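Local coordinates for HD domain-containing protein (Aquifex aeolicus, PDB 2HEK) that is of unproven function, binds zinc and GDP at separate sites, and may hydrolyse dGTP as related HD-domain proteins do, at residues L210-Y214 with K318-G322; D169-V175 with M216-Y221; K195-E200 with Y326-S330; R184-T188 with S201-L206. One frame throughout, in Å; residues are numbered along the deposited sequence.

Contact 1. Residues L210-Y214 with K318-G322; sequences LISRY and KEVYG
The carbonyl O of Glu319 receives NH1 of Arg213 at 3.0 Å. The bond is moderately bent, 151° at the hydrogen. The oxygen lies at the edge of the guanidinium, close to its plane, and the donor lies in the carbonyl plane. Arg213 gets there by stretching straight out from helix 203-221, with CG anti to the backbone N (chi1 -177°) and the chain extended as far as NE. A water sits at the same guanidinium edge. It donates to Leu210 O at 2.8 Å and to Val320 O, and its bond from Arg213 NH1 is weak. It therefore ties the helix backbone to the loop backbone. NH2 of Arg213 lies 3.6 Å from Lys318 NZ, two positive ends brought near each other, the lysine chain running across the arginine. Val320 fills the apolar side. Its CG2 meets the edge of the Tyr214 ring, 3.9 Å from CD1. Leu210 CD1 lies 4.4 Å from Tyr321 CD1. The Tyr214 hydroxyl bonds Glu207 of the second subunit, and that of Tyr321 bonds His337. If Arg213 were an alanine, Glu319 O would probably be left without its mate, with a gap beside Lys318. The loop is thus held through its carbonyl oxygens, by one arginine and one water, and the nearby lysine charge probably makes that grip somewhat less favourable.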
loop_
_atom_site.group_PDB
_atom_site.type_symbol
_atom_site.label_atom_id
_atom_site.label_comp_id
_atom_site.label_asym_id
_atom_site.label_seq_id
_atom_site.Cartn_x
_atom_site.Cartn_y
_atom_site.Cartn_z
ATOM N N LEU A 210 -5.492 4.059 -18.767
ATOM C CA LEU A 210 -6.658 3.617 -19.550
ATOM C C LEU A 210 -7.263 2.302 -19.044
ATOM O O LEU A 210 -8.483 2.154 -19.062
ATOM C CB LEU A 210 -6.310 3.489 -21.057
ATOM C CG LEU A 210 -5.804 4.815 -21.665
ATOM C CD1 LEU A 210 -5.116 4.511 -22.994
ATOM C CD2 LEU A 210 -6.998 5.826 -21.843
ATOM N N ILE A 211 -6.415 1.363 -18.603
ATOM C CA ILE A 211 -6.894 0.098 -18.012
ATOM C C ILE A 211 -7.581 0.361 -16.676
ATOM O O ILE A 211 -8.665 -0.214 -16.366
ATOM C CB ILE A 211 -5.753 -0.904 -17.737
ATOM C CG1 ILE A 211 -5.046 -1.324 -19.029
ATOM C CG2 ILE A 211 -6.320 -2.131 -17.030
ATOM C CD1 ILE A 211 -5.941 -1.878 -20.099
ATOM N N SER A 212 -6.984 1.232 -15.871
ATOM C CA SER A 212 -7.619 1.583 -14.589
ATOM C C SER A 212 -9.000 2.196 -14.835
ATOM O O SER A 212 -9.984 1.887 -14.132
ATOM C CB SER A 212 -6.686 2.450 -13.751
ATOM O OG SER A 212 -6.836 3.843 -14.073
ATOM N N ARG A 213 -9.115 3.033 -15.858
ATOM C CA ARG A 213 -10.426 3.597 -16.209
ATOM C C ARG A 213 -11.413 2.508 -16.662
ATOM O O ARG A 213 -12.596 2.497 -16.261
ATOM C CB ARG A 213 -10.233 4.668 -17.294
ATOM C CG ARG A 213 -11.466 5.387 -17.705
ATOM C CD ARG A 213 -11.118 6.430 -18.828
ATOM N NE ARG A 213 -12.311 7.216 -19.184
ATOM C CZ ARG A 213 -13.126 6.933 -20.208
ATOM N NH1 ARG A 213 -12.886 5.879 -21.003
ATOM N NH2 ARG A 213 -14.179 7.698 -20.447
ATOM N N TYR A 214 -10.943 1.566 -17.480
ATOM C CA TYR A 214 -11.804 0.419 -17.875
ATOM C C TYR A 214 -12.347 -0.298 -16.627
ATOM O O TYR A 214 -13.537 -0.613 -16.544
ATOM C CB TYR A 214 -11.007 -0.605 -18.715
ATOM C CG TYR A 214 -11.678 -1.946 -18.854
ATOM C CD1 TYR A 214 -12.593 -2.197 -19.897
ATOM C CD2 TYR A 214 -11.373 -2.996 -17.965
ATOM C CE1 TYR A 214 -13.205 -3.486 -20.044
ATOM C CE2 TYR A 214 -11.956 -4.246 -18.098
ATOM C CZ TYR A 214 -12.868 -4.498 -19.122
ATOM O OH TYR A 214 -13.427 -5.778 -19.203
ATOM N N LYS A 318 -19.486 2.397 -24.231
ATOM C CA LYS A 318 -18.429 3.317 -23.797
ATOM C C LYS A 318 -17.021 2.998 -24.323
ATOM O O LYS A 318 -16.507 1.879 -24.166
ATOM C CB LYS A 318 -18.374 3.336 -22.278
ATOM C CG LYS A 318 -17.418 4.339 -21.701
ATOM C CD LYS A 318 -18.031 5.732 -21.778
ATOM C CE LYS A 318 -17.069 6.810 -21.278
ATOM N NZ LYS A 318 -17.774 8.079 -20.911
ATOM N N GLU A 319 -16.381 4.011 -24.896
ATOM C CA GLU A 319 -15.064 3.866 -25.498
ATOM C C GLU A 319 -13.970 3.902 -24.442
ATOM O O GLU A 319 -13.861 4.848 -23.691
ATOM C CB GLU A 319 -14.808 4.992 -26.512
ATOM C CG GLU A 319 -15.345 4.743 -27.934
ATOM C CD GLU A 319 -14.749 5.719 -28.941
ATOM O OE1 GLU A 319 -14.920 6.952 -28.759
ATOM O OE2 GLU A 319 -14.096 5.253 -29.906
ATOM N N VAL A 320 -13.137 2.879 -24.443
ATOM C CA VAL A 320 -12.057 2.730 -23.476
ATOM C C VAL A 320 -10.847 3.557 -23.936
ATOM O O VAL A 320 -10.021 3.996 -23.124
ATOM C CB VAL A 320 -11.702 1.240 -23.373
ATOM C CG1 VAL A 320 -10.389 0.992 -22.591
ATOM C CG2 VAL A 320 -12.895 0.461 -22.777
ATOM N N TYR A 321 -10.746 3.760 -25.247
ATOM C CA TYR A 321 -9.758 4.669 -25.805
ATOM C C TYR A 321 -10.427 5.401 -26.969
ATOM O O TYR A 321 -10.992 4.762 -27.852
ATOM C CB TYR A 321 -8.540 3.904 -26.291
ATOM C CG TYR A 321 -7.612 4.732 -27.176
ATOM C CD1 TYR A 321 -7.007 5.894 -26.691
ATOM C CD2 TYR A 321 -7.335 4.343 -28.489
ATOM C CE1 TYR A 321 -6.151 6.663 -27.498
ATOM C CE2 TYR A 321 -6.479 5.102 -29.308
ATOM C CZ TYR A 321 -5.889 6.256 -28.805
ATOM O OH TYR A 321 -5.035 7.018 -29.597
ATOM N N GLY A 322 -10.367 6.725 -26.957
ATOM C CA GLY A 322 -11.075 7.545 -27.961
ATOM C C GLY A 322 -10.336 7.896 -29.250
ATOM O O GLY A 322 -10.889 8.608 -30.094
HETATM O O HOH W 1 -10.306 3.652 -20.640
#

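Contact 2. Residues D169-V175 with M216-Y221; sequences DAYFCGV and MYVQVY
Apolar packing carries most of this contact, with Met216 reaching over from helix 203-221 to helix 160-173. Its chain is bent at chi2 and chi3, which turns the thioether toward the other helix. SD rests 3.8 Å from Ala170 CB and 3.9 Å from Val175 CB. CE touches Asp169 CB at 3.5 Å. Farther along, Val175 CG2 packs on Val220 CG2, also at 3.5 Å, while Cys173 SG lies 4.1 Å from Val220 CG1. Gln219 passes Val175 in the opposite direction, and its CG makes the touch.

The polar contacts lie elsewhere. Tyr221 OH appears to donate to Asp169 OD2, a bond left doubtful because that oxygen's place is less sure. The carboxylate stands nearly upright to the ring, planes 82° apart. On the other side, a water accepts from Gln219 NE2 at 2.6 Å and makes a weak bond to Gly174 O.

Gly174 ends helix 160-173 with positive phi, where a CB would collide with the O of Cys173, so glycine is called for. The two helix segments cross at 41°, their axes 11.3 Å apart. The end of helix 160-173, which carries the HD-domain zinc ligand Asp161, thus packs on the end of helix 203-221, with the Asp169 side chain about 9 Å from the zinc.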
loop_
_atom_site.group_PDB
_atom_site.type_symbol
_atom_site.label_atom_id
_atom_site.label_comp_id
_atom_site.label_asym_id
_atom_site.label_seq_id
_atom_site.Cartn_x
_atom_site.Cartn_y
_atom_site.Cartn_z
ATOM N N ASP A 169 -12.760 7.374 -6.380
ATOM C CA ASP A 169 -13.834 6.390 -6.522
ATOM C C ASP A 169 -13.288 5.003 -6.195
ATOM O O ASP A 169 -13.932 4.267 -5.465
ATOM C CB ASP A 169 -14.460 6.425 -7.927
ATOM C CG ASP A 169 -15.212 7.744 -8.220
ATOM O OD1 ASP A 169 -15.405 8.564 -7.306
ATOM O OD2 ASP A 169 -15.603 7.967 -9.382
ATOM N N ALA A 170 -12.078 4.681 -6.669
ATOM C CA ALA A 170 -11.476 3.352 -6.421
ATOM C C ALA A 170 -11.184 3.210 -4.935
ATOM O O ALA A 170 -11.425 2.179 -4.359
ATOM C CB ALA A 170 -10.195 3.192 -7.192
ATOM N N TYR A 171 -10.648 4.262 -4.323
ATOM C CA TYR A 171 -10.225 4.239 -2.923
ATOM C C TYR A 171 -11.426 4.003 -2.013
ATOM O O TYR A 171 -11.354 3.216 -1.074
ATOM C CB TYR A 171 -9.559 5.592 -2.566
ATOM C CG TYR A 171 -8.964 5.644 -1.177
ATOM C CD1 TYR A 171 -7.652 5.194 -0.951
ATOM C CD2 TYR A 171 -9.704 6.182 -0.084
ATOM C CE1 TYR A 171 -7.082 5.229 0.345
ATOM C CE2 TYR A 171 -9.132 6.284 1.197
ATOM C CZ TYR A 171 -7.803 5.784 1.386
ATOM O OH TYR A 171 -7.213 5.797 2.635
ATOM N N PHE A 172 -12.534 4.683 -2.272
ATOM C CA PHE A 172 -13.701 4.566 -1.386
ATOM C C PHE A 172 -14.594 3.387 -1.750
ATOM O O PHE A 172 -15.180 2.778 -0.866
ATOM C CB PHE A 172 -14.558 5.847 -1.391
ATOM C CG PHE A 172 -13.946 6.987 -0.614
ATOM C CD1 PHE A 172 -12.936 7.769 -1.165
ATOM C CD2 PHE A 172 -14.399 7.298 0.658
ATOM C CE1 PHE A 172 -12.353 8.816 -0.456
ATOM C CE2 PHE A 172 -13.805 8.386 1.388
ATOM C CZ PHE A 172 -12.760 9.111 0.812
ATOM N N CYS A 173 -14.772 3.093 -3.033
ATOM C CA CYS A 173 -15.588 1.894 -3.386
ATOM C C CYS A 173 -14.914 0.609 -2.975
ATOM O O CYS A 173 -15.607 -0.340 -2.613
ATOM C CB CYS A 173 -15.946 1.817 -4.873
ATOM S SG CYS A 173 -17.043 3.150 -5.370
ATOM N N GLY A 174 -13.578 0.602 -3.012
ATOM C CA GLY A 174 -12.760 -0.594 -2.708
ATOM C C GLY A 174 -12.438 -1.384 -3.978
ATOM O O GLY A 174 -12.548 -2.590 -3.979
ATOM N N VAL A 175 -12.007 -0.715 -5.053
ATOM C CA VAL A 175 -11.731 -1.383 -6.312
ATOM C C VAL A 175 -10.227 -1.599 -6.435
ATOM O O VAL A 175 -9.489 -0.717 -6.804
ATOM C CB VAL A 175 -12.361 -0.629 -7.522
ATOM C CG1 VAL A 175 -12.072 -1.364 -8.855
ATOM C CG2 VAL A 175 -13.855 -0.529 -7.321
ATOM N N MET A 216 -12.846 0.820 -13.539
ATOM C CA MET A 216 -13.868 1.599 -12.837
ATOM C C MET A 216 -15.219 1.524 -13.546
ATOM O O MET A 216 -16.255 1.441 -12.883
ATOM C CB MET A 216 -13.435 3.049 -12.631
ATOM C CG MET A 216 -12.252 3.189 -11.646
ATOM S SD MET A 216 -12.602 2.389 -10.015
ATOM C CE MET A 216 -14.030 3.286 -9.463
ATOM N N TYR A 217 -15.217 1.566 -14.879
ATOM C CA TYR A 217 -16.472 1.441 -15.646
ATOM C C TYR A 217 -17.141 0.096 -15.486
ATOM O O TYR A 217 -18.342 0.029 -15.184
ATOM C CB TYR A 217 -16.279 1.791 -17.145
ATOM C CG TYR A 217 -16.405 3.261 -17.318
ATOM C CD1 TYR A 217 -15.297 4.089 -17.152
ATOM C CD2 TYR A 217 -17.652 3.847 -17.510
ATOM C CE1 TYR A 217 -15.420 5.466 -17.212
ATOM C CE2 TYR A 217 -17.794 5.229 -17.588
ATOM C CZ TYR A 217 -16.668 6.027 -17.442
ATOM O OH TYR A 217 -16.776 7.404 -17.524
ATOM N N VAL A 218 -16.377 -0.986 -15.656
ATOM C CA VAL A 218 -17.007 -2.305 -15.577
ATOM C C VAL A 218 -17.414 -2.670 -14.151
ATOM O O VAL A 218 -18.472 -3.288 -13.938
ATOM C CB VAL A 218 -16.193 -3.441 -16.250
ATOM C CG1 VAL A 218 -16.104 -3.163 -17.741
ATOM C CG2 VAL A 218 -14.809 -3.634 -15.614
ATOM N N GLN A 219 -16.604 -2.267 -13.178
ATOM C CA GLN A 219 -16.865 -2.709 -11.800
ATOM C C GLN A 219 -17.908 -1.815 -11.115
ATOM O O GLN A 219 -18.767 -2.315 -10.363
ATOM C CB GLN A 219 -15.545 -2.818 -10.998
ATOM C CG GLN A 219 -15.664 -3.167 -9.495
ATOM C CD GLN A 219 -15.792 -4.686 -9.230
ATOM O OE1 GLN A 219 -16.049 -5.469 -10.151
ATOM N NE2 GLN A 219 -15.613 -5.094 -7.962
ATOM N N VAL A 220 -17.833 -0.500 -11.353
ATOM C CA VAL A 220 -18.650 0.455 -10.573
ATOM C C VAL A 220 -19.688 1.235 -11.408
ATOM O O VAL A 220 -20.900 1.109 -11.167
ATOM C CB VAL A 220 -17.770 1.481 -9.764
ATOM C CG1 VAL A 220 -18.677 2.453 -9.014
ATOM C CG2 VAL A 220 -16.805 0.762 -8.785
ATOM N N TYR A 221 -19.234 2.034 -12.374
ATOM C CA TYR A 221 -20.153 2.980 -13.039
ATOM C C TYR A 221 -21.232 2.221 -13.841
ATOM O O TYR A 221 -22.378 2.683 -13.971
ATOM C CB TYR A 221 -19.395 4.012 -13.932
ATOM C CG TYR A 221 -18.193 4.713 -13.254
ATOM C CD1 TYR A 221 -17.019 4.961 -13.970
ATOM C CD2 TYR A 221 -18.242 5.118 -11.894
ATOM C CE1 TYR A 221 -15.912 5.604 -13.371
ATOM C CE2 TYR A 221 -17.124 5.737 -11.282
ATOM C CZ TYR A 221 -15.981 5.992 -12.039
ATOM O OH TYR A 221 -14.865 6.603 -11.447
HETATM O O HOH W 2 -15.194 -3.939 -5.666
#

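Contact 3. Residues K195-E200 with Y326-S330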
loop_
_atom_site.group_PDB
_atom_site.type_symbol
_atom_site.label_atom_id
_atom_site.label_comp_id
_atom_site.label_asym_id
_atom_site.label_seq_id
_atom_site.Cartn_x
_atom_site.Cartn_y
_atom_site.Cartn_z
ATOM N N LYS A 195 -0.749 21.364 -27.071
ATOM C CA LYS A 195 -1.568 20.278 -26.514
ATOM C C LYS A 195 -0.850 19.678 -25.315
ATOM O O LYS A 195 0.392 19.717 -25.250
ATOM C CB LYS A 195 -1.796 19.163 -27.534
ATOM C CG LYS A 195 -2.553 19.545 -28.787
ATOM C CD LYS A 195 -2.409 18.437 -29.832
ATOM C CE LYS A 195 -2.258 19.004 -31.254
ATOM N NZ LYS A 195 -3.476 19.745 -31.730
ATOM N N VAL A 196 -1.622 19.118 -24.377
ATOM C CA VAL A 196 -1.067 18.236 -23.340
ATOM C C VAL A 196 -0.863 16.868 -23.985
ATOM O O VAL A 196 -1.806 16.262 -24.492
ATOM C CB VAL A 196 -2.004 18.110 -22.097
ATOM C CG1 VAL A 196 -1.388 17.140 -21.035
ATOM C CG2 VAL A 196 -2.257 19.482 -21.462
ATOM N N VAL A 197 0.372 16.394 -24.014
ATOM C CA VAL A 197 0.669 15.100 -24.657
ATOM C C VAL A 197 1.441 14.231 -23.665
ATOM O O VAL A 197 1.856 14.739 -22.634
ATOM C CB VAL A 197 1.512 15.284 -25.990
ATOM C CG1 VAL A 197 0.783 16.197 -26.974
ATOM C CG2 VAL A 197 2.886 15.849 -25.708
ATOM N N VAL A 198 1.688 12.958 -23.989
ATOM C CA VAL A 198 2.493 12.108 -23.110
ATOM C C VAL A 198 3.848 11.844 -23.777
ATOM O O VAL A 198 3.884 11.459 -24.931
ATOM C CB VAL A 198 1.793 10.734 -22.830
ATOM C CG1 VAL A 198 2.563 9.896 -21.759
ATOM C CG2 VAL A 198 0.332 10.940 -22.393
ATOM N N ASP A 199 4.947 12.083 -23.075
ATOM C CA ASP A 199 6.263 11.657 -23.551
ATOM C C ASP A 199 6.308 10.130 -23.706
ATOM O O ASP A 199 5.633 9.395 -22.987
ATOM C CB ASP A 199 7.338 12.080 -22.581
ATOM C CG ASP A 199 8.722 11.935 -23.182
ATOM O OD1 ASP A 199 8.989 12.639 -24.178
ATOM O OD2 ASP A 199 9.525 11.110 -22.698
ATOM N N GLU A 200 7.100 9.627 -24.639
ATOM C CA GLU A 200 7.138 8.197 -24.850
ATOM C C GLU A 200 7.581 7.440 -23.604
ATOM O O GLU A 200 7.209 6.303 -23.439
ATOM C CB GLU A 200 8.024 7.833 -26.040
ATOM C CG GLU A 200 7.587 6.526 -26.688
ATOM C CD GLU A 200 8.385 6.170 -27.921
ATOM O OE1 GLU A 200 9.271 6.961 -28.335
ATOM O OE2 GLU A 200 8.121 5.083 -28.473
ATOM N N TYR A 326 -2.143 12.023 -27.892
ATOM C CA TYR A 326 -0.822 12.122 -28.503
ATOM C C TYR A 326 0.329 11.758 -27.589
ATOM O O TYR A 326 0.319 12.037 -26.389
ATOM C CB TYR A 326 -0.606 13.528 -29.050
ATOM C CG TYR A 326 -1.532 13.865 -30.183
ATOM C CD1 TYR A 326 -2.662 14.639 -29.968
ATOM C CD2 TYR A 326 -1.283 13.397 -31.465
ATOM C CE1 TYR A 326 -3.520 14.947 -31.001
ATOM C CE2 TYR A 326 -2.128 13.705 -32.513
ATOM C CZ TYR A 326 -3.242 14.473 -32.273
ATOM O OH TYR A 326 -4.089 14.780 -33.314
ATOM N N VAL A 327 1.310 11.114 -28.190
ATOM C CA VAL A 327 2.508 10.697 -27.526
ATOM C C VAL A 327 3.659 11.331 -28.296
ATOM O O VAL A 327 3.715 11.217 -29.517
ATOM C CB VAL A 327 2.639 9.157 -27.530
ATOM C CG1 VAL A 327 4.014 8.749 -27.031
ATOM C CG2 VAL A 327 1.518 8.512 -26.638
ATOM N N LEU A 328 4.560 12.001 -27.584
ATOM C CA LEU A 328 5.732 12.606 -28.209
ATOM C C LEU A 328 6.851 11.595 -28.291
ATOM O O LEU A 328 7.403 11.180 -27.273
ATOM C CB LEU A 328 6.186 13.858 -27.451
ATOM C CG LEU A 328 7.378 14.644 -28.016
ATOM C CD1 LEU A 328 7.032 15.352 -29.328
ATOM C CD2 LEU A 328 7.840 15.633 -27.004
ATOM N N SER A 329 7.164 11.198 -29.521
ATOM C CA SER A 329 8.224 10.242 -29.813
ATOM C C SER A 329 9.519 10.956 -30.191
ATOM O O SER A 329 9.547 12.184 -30.313
ATOM C CB SER A 329 7.796 9.347 -30.971
ATOM O OG SER A 329 8.848 8.460 -31.323
ATOM N N SER A 330 10.592 10.191 -30.380
ATOM C CA SER A 330 11.829 10.757 -30.928
ATOM C C SER A 330 11.627 11.224 -32.386
ATOM O O SER A 330 12.287 12.159 -32.843
ATOM C CB SER A 330 13.005 9.778 -30.795
ATOM O OG SER A 330 12.641 8.464 -31.187
HETATM O O HOH W 3 -2.770 14.321 -26.237
#
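Val197 leans on Tyr326 from its first side-chain atom outward. Its CB lies 3.5 Å from Tyr326 O. CG1, placed opposite the carbonyl carbon (chi1 -57°), touches Tyr326 CB at 3.7 Å. CG2 points to Leu328 and comes within 4.2 Å of its CB. Two residues back, Lys195 CD lies against the Tyr326 ring, 3.8 Å from CD1.

The backbones pair as parallel strands, Val198 with Val327 and Asp199 with Leu328. Val198 N donates to Tyr326 O at 2.9 Å in a nearly straight bond (170°). Val198 O in turn accepts from Leu328 N at 2.8 Å, and Val327 CA makes a CH...O contact with the same oxygen. The bond from Glu200 N to Leu328 O is weak. Where the pairing starts, a water joins Val196 O to Tyr326 N. Val198 and Val327 share one face of the sheet, and Asp199 and Leu328 the other. The Asp199 carboxylate is hydrogen-bonded to the Ser201 hydroxyl.

These are the two central strands of a four-stranded mixed sheet. Strand 189-192 pairs antiparallel with 195-199, and 332-335 does the same with 326-329. Val327 packs on Ala336 and Leu339 of helix 336-339, while Val196 meets Leu149 and Ile153 of helix 145-155.

Contact 4. Residues R184-T188 with S201-L206; sequences RLIST and SGLRAL
Ala205 CB points from helix 203-221 into the short helix 183-187 and meets its backbone, 3.9 Å from Leu185 CA. Arg184 CG touches this methyl at 4.0 Å and Leu185 CB at 4.1 Å. Leu185 then extends along the helix start with CG opposite its own N (chi1 -178°), and CD1 comes within 4.0 Å of Leu206 N. Arg184 bends at chi2 and sends its guanidinium the other way. One face of that group lies over Thr188 CG2, and NH2 is near Ser201 O. Its charge is paired with Glu4 of the fourth subunit.

The two helices are consecutive, joined by the antiparallel strands 189-192 and 195-199, and pack together at the open end of that hairpin. Gly202 is the N-cap of the second.

Thr188 faces that glycine where the first helix ends. Its OG1 bonds back to Leu185 O at 3.0 Å and lies 3.4 Å from Gly202 CA. A side chain on Gly202 would clash with that oxygen. CG2 lies 3.8 Å from Ser201 OG, a hydroxyl hydrogen-bonded to Asp199. A glycine in place of Thr188 takes away one of the two donors to Leu185 O, and would probably leave a gap over Gly202.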
loop_
_atom_site.group_PDB
_atom_site.type_symbol
_atom_site.label_atom_id
_atom_site.label_comp_id
_atom_site.label_asym_id
_atom_site.label_seq_id
_atom_site.Cartn_x
_atom_site.Cartn_y
_atom_site.Cartn_z
ATOM N N ARG A 184 3.547 9.190 -11.684
ATOM C CA ARG A 184 4.337 8.858 -12.861
ATOM C C ARG A 184 3.736 9.423 -14.144
ATOM O O ARG A 184 4.447 10.061 -14.920
ATOM C CB ARG A 184 4.571 7.328 -12.971
ATOM C CG ARG A 184 5.386 6.900 -14.224
ATOM C CD ARG A 184 6.780 7.580 -14.292
ATOM N NE ARG A 184 7.570 6.965 -15.347
ATOM C CZ ARG A 184 8.817 7.305 -15.669
ATOM N NH1 ARG A 184 9.456 8.247 -14.980
ATOM N NH2 ARG A 184 9.431 6.666 -16.664
ATOM N N LEU A 185 2.435 9.228 -14.362
ATOM C CA LEU A 185 1.801 9.741 -15.577
ATOM C C LEU A 185 1.970 11.250 -15.642
ATOM O O LEU A 185 2.426 11.785 -16.665
ATOM C CB LEU A 185 0.299 9.385 -15.635
ATOM C CG LEU A 185 -0.437 9.848 -16.893
ATOM C CD1 LEU A 185 0.228 9.405 -18.266
ATOM C CD2 LEU A 185 -1.911 9.448 -16.844
ATOM N N ILE A 186 1.623 11.936 -14.560
ATOM C CA ILE A 186 1.801 13.405 -14.503
ATOM C C ILE A 186 3.248 13.797 -14.882
ATOM O O ILE A 186 3.443 14.709 -15.681
ATOM C CB ILE A 186 1.421 13.961 -13.125
ATOM C CG1 ILE A 186 -0.110 13.904 -12.963
ATOM C CG2 ILE A 186 1.961 15.407 -12.903
ATOM C CD1 ILE A 186 -0.620 14.182 -11.574
ATOM N N SER A 187 4.248 13.094 -14.358
ATOM C CA SER A 187 5.648 13.493 -14.620
ATOM C C SER A 187 6.071 13.363 -16.090
ATOM O O SER A 187 7.016 14.037 -16.534
ATOM C CB SER A 187 6.636 12.729 -13.715
ATOM O OG SER A 187 6.816 11.414 -14.207
ATOM N N THR A 188 5.392 12.501 -16.839
ATOM C CA THR A 188 5.715 12.287 -18.250
ATOM C C THR A 188 4.880 13.131 -19.216
ATOM O O THR A 188 4.997 12.960 -20.434
ATOM C CB THR A 188 5.588 10.795 -18.666
ATOM O OG1 THR A 188 4.212 10.364 -18.572
ATOM C CG2 THR A 188 6.452 9.961 -17.794
ATOM N N SER A 201 8.358 8.060 -22.716
ATOM C CA SER A 201 8.750 7.417 -21.456
ATOM C C SER A 201 7.537 7.162 -20.537
ATOM O O SER A 201 7.647 6.479 -19.510
ATOM C CB SER A 201 9.785 8.265 -20.725
ATOM O OG SER A 201 9.247 9.538 -20.371
ATOM N N GLY A 202 6.390 7.725 -20.902
ATOM C CA GLY A 202 5.172 7.512 -20.148
ATOM C C GLY A 202 4.154 6.625 -20.828
ATOM O O GLY A 202 2.983 6.606 -20.410
ATOM N N LEU A 203 4.567 5.893 -21.871
ATOM C CA LEU A 203 3.621 5.017 -22.591
ATOM C C LEU A 203 2.954 3.962 -21.707
ATOM O O LEU A 203 1.739 3.733 -21.819
ATOM C CB LEU A 203 4.274 4.335 -23.775
ATOM C CG LEU A 203 3.299 3.833 -24.853
ATOM C CD1 LEU A 203 2.206 4.851 -25.230
ATOM C CD2 LEU A 203 4.090 3.444 -26.122
ATOM N N ARG A 204 3.748 3.327 -20.848
ATOM C CA ARG A 204 3.241 2.354 -19.876
ATOM C C ARG A 204 2.293 2.994 -18.865
ATOM O O ARG A 204 1.235 2.441 -18.570
ATOM C CB ARG A 204 4.395 1.701 -19.120
ATOM C CG ARG A 204 5.461 1.046 -20.006
ATOM C CD ARG A 204 5.010 -0.274 -20.563
ATOM N NE ARG A 204 4.331 -0.181 -21.846
ATOM C CZ ARG A 204 4.968 -0.136 -23.013
ATOM N NH1 ARG A 204 6.299 -0.149 -23.041
ATOM N NH2 ARG A 204 4.281 -0.067 -24.152
ATOM N N ALA A 205 2.675 4.149 -18.317
ATOM C CA ALA A 205 1.784 4.880 -17.405
ATOM C C ALA A 205 0.466 5.227 -18.086
ATOM O O ALA A 205 -0.582 5.221 -17.438
ATOM C CB ALA A 205 2.457 6.146 -16.857
ATOM N N LEU A 206 0.495 5.562 -19.375
ATOM C CA LEU A 206 -0.771 5.852 -20.103
ATOM C C LEU A 206 -1.634 4.594 -20.270
ATOM O O LEU A 206 -2.839 4.625 -20.051
ATOM C CB LEU A 206 -0.481 6.468 -21.492
ATOM C CG LEU A 206 -1.680 6.704 -22.425
ATOM C CD1 LEU A 206 -2.704 7.694 -21.840
ATOM C CD2 LEU A 206 -1.218 7.125 -23.850
#

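Helix 203-221 runs through three of the four contacts. Contact 4 uses its start, contact 1 its middle and contact 2 its end. Contact 3 pairs strand 195-199, just before that helix, with strand 326-329, far later. Contact 4 closes before contact 1 opens, and contact 2 crosses contacts 1 and 3. Contacts 3 and 4 have centres 10 Å apart and meet through a probable hydrogen bond from Asp199 N to Thr188 O. Contacts 1 and 2, 14 Å between centres, touch through Lys318 and Tyr217. Contacts 2 and 3 are farthest apart, 28 Å between centres. The helix thus links the zinc-ligand helix 160-173 to the mixed sheet, and contacts 1, 2 and 4 touch the second subunit.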